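Long-range contact in esterase TesA (Pseudomonas aeruginosa, PDB 4JGG), which hydrolyses carboxylic esters, preferring Tween detergents and short-chain p-nitrophenyl esters, and also shows lysophospholipase activity: residues A[24-29]-A[60-65]. Residues are numbered along the deposited sequence; the frame is centred on the assembly and turned at random.
Sequences LLVVGD and VVNASI
Asn-62 OD1 packs against Val-26 and is gripped by two donors of Ser-64, two residues further along the chain. Ser-64 OG gives Asn-62 OD1 a proton at 2.7 Å, in the plane of the amide carbonyl, while Ser-64 N adds a weak, bent bond. With CG anti to the backbone N (chi1 -167°), the amide lies beside Val-26 on the same face of the sheet, and the two side chains cross obliquely, Asn-62 OD1 standing 3.8 Å from Val-26 CB. Its ND2 is bonded to Ser-32 O, so both amide ends are held and its rotation fixed. Ser-64 OG also meets Val-26 CG1 at 3.6 Å and lies 3.1 Å from Gly-28 N.

Beneath these side chains, edge strand 59-62 pairs in parallel with 23-28. Val-61 supplies N to Leu-24 O and O to Val-26 N. The next bond, Ala-63 N to Val-26 O, is the shortest of the ladder at 2.7 Å, its donor nearly in line with the C=O bond, though the N-H points less directly (155°). Beyond the end of strand 59-62 the two segments stay together through Ile-65 N, 3.0 Å from Gly-28 O but well above that carbonyl's plane. On the face toward helix 70-84, Leu-25 CD1 reaches Ala-63 CB at 3.9 Å and touches Val-61 CG1.

In the SGNH hydrolase fold the nucleophile, here probably Ser-30, follows the C-terminal end of the first strand. The Ile-65 N to Gly-28 O bond and Asp-29 OD1, capping Ile-31 N, are consistent with a well-defined backbone leading into the presumed catalytic serine.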
loop_
_atom_site.group_PDB
_atom_site.type_symbol
_atom_site.label_atom_id
_atom_site.label_comp_id
_atom_site.label_asym_id
_atom_site.label_seq_id
_atom_site.Cartn_x
_atom_site.Cartn_y
_atom_site.Cartn_z
ATOM N N LEU A 24 4.351 -6.938 11.228
ATOM C CA LEU A 24 4.132 -5.908 10.220
ATOM C C LEU A 24 3.128 -6.446 9.194
ATOM O O LEU A 24 3.441 -7.303 8.359
ATOM C CB LEU A 24 5.454 -5.552 9.542
ATOM C CG LEU A 24 5.580 -4.281 8.696
ATOM C CD1 LEU A 24 7.061 -3.953 8.536
ATOM C CD2 LEU A 24 4.914 -4.435 7.351
ATOM N N LEU A 25 1.905 -5.953 9.277
ATOM C CA LEU A 25 0.845 -6.460 8.422
ATOM C C LEU A 25 0.744 -5.581 7.186
ATOM O O LEU A 25 0.564 -4.376 7.319
ATOM C CB LEU A 25 -0.474 -6.424 9.168
ATOM C CG LEU A 25 -1.726 -6.782 8.356
ATOM C CD1 LEU A 25 -1.755 -8.257 7.994
ATOM C CD2 LEU A 25 -2.950 -6.398 9.145
ATOM N N VAL A 26 0.898 -6.184 6.007
ATOM C CA VAL A 26 0.645 -5.492 4.740
ATOM C C VAL A 26 -0.724 -5.856 4.197
ATOM O O VAL A 26 -0.999 -7.027 3.905
ATOM C CB VAL A 26 1.674 -5.836 3.641
ATOM C CG1 VAL A 26 1.355 -5.045 2.349
ATOM C CG2 VAL A 26 3.114 -5.522 4.103
ATOM N N VAL A 27 -1.572 -4.849 4.038
ATOM C CA VAL A 27 -2.908 -5.050 3.485
ATOM C C VAL A 27 -3.024 -4.324 2.143
ATOM O O VAL A 27 -3.310 -3.123 2.099
ATOM C CB VAL A 27 -3.981 -4.541 4.468
ATOM C CG1 VAL A 27 -5.386 -4.906 3.966
ATOM C CG2 VAL A 27 -3.730 -5.116 5.863
ATOM N N GLY A 28 -2.788 -5.052 1.053
ATOM C CA GLY A 28 -2.742 -4.443 -0.265
ATOM C C GLY A 28 -3.560 -5.154 -1.331
ATOM O O GLY A 28 -4.380 -6.024 -1.038
ATOM N N ASP A 29 -3.335 -4.763 -2.580
ATOM C CA ASP A 29 -3.987 -5.404 -3.716
ATOM C C ASP A 29 -2.942 -6.102 -4.568
ATOM O O ASP A 29 -1.897 -6.505 -4.061
ATOM C CB ASP A 29 -4.764 -4.376 -4.548
ATOM C CG ASP A 29 -3.943 -3.145 -4.895
ATOM O OD1 ASP A 29 -2.699 -3.229 -4.954
ATOM O OD2 ASP A 29 -4.552 -2.073 -5.106
ATOM N N VAL A 60 6.839 -10.294 8.884
ATOM C CA VAL A 60 6.076 -9.679 7.803
ATOM C C VAL A 60 4.934 -10.599 7.380
ATOM O O VAL A 60 5.152 -11.723 6.913
ATOM C CB VAL A 60 6.961 -9.388 6.581
ATOM C CG1 VAL A 60 6.148 -8.687 5.486
ATOM C CG2 VAL A 60 8.165 -8.520 6.982
ATOM N N VAL A 61 3.711 -10.128 7.567
ATOM C CA VAL A 61 2.545 -10.885 7.149
ATOM C C VAL A 61 1.905 -10.144 5.977
ATOM O O VAL A 61 1.353 -9.057 6.151
ATOM C CB VAL A 61 1.526 -11.040 8.295
ATOM C CG1 VAL A 61 0.281 -11.765 7.811
ATOM C CG2 VAL A 61 2.160 -11.771 9.477
ATOM N N ASN A 62 2.029 -10.715 4.784
ATOM C CA ASN A 62 1.439 -10.123 3.589
ATOM C C ASN A 62 0.012 -10.607 3.455
ATOM O O ASN A 62 -0.223 -11.807 3.318
ATOM C CB ASN A 62 2.230 -10.517 2.338
ATOM C CG ASN A 62 1.852 -9.673 1.124
ATOM O OD1 ASN A 62 1.059 -8.739 1.235
ATOM N ND2 ASN A 62 2.422 -9.993 -0.033
ATOM N N ALA A 63 -0.941 -9.685 3.519
ATOM C CA ALA A 63 -2.343 -10.043 3.361
ATOM C C ALA A 63 -2.920 -9.383 2.112
ATOM O O ALA A 63 -4.086 -8.984 2.087
ATOM C CB ALA A 63 -3.132 -9.647 4.597
ATOM N N SER A 64 -2.105 -9.262 1.070
ATOM C CA SER A 64 -2.539 -8.559 -0.147
ATOM C C SER A 64 -3.268 -9.480 -1.128
ATOM O O SER A 64 -2.830 -10.608 -1.374
ATOM C CB SER A 64 -1.340 -7.878 -0.818
ATOM O OG SER A 64 -0.670 -7.061 0.126
ATOM N N ILE A 65 -4.370 -8.984 -1.698
ATOM C CA ILE A 65 -5.185 -9.776 -2.607
ATOM C C ILE A 65 -5.556 -8.981 -3.858
ATOM O O ILE A 65 -6.117 -7.892 -3.770
ATOM C CB ILE A 65 -6.498 -10.214 -1.942
ATOM C CG1 ILE A 65 -6.223 -10.968 -0.632
ATOM C CG2 ILE A 65 -7.325 -11.069 -2.899
ATOM C CD1 ILE A 65 -7.498 -11.466 0.032
#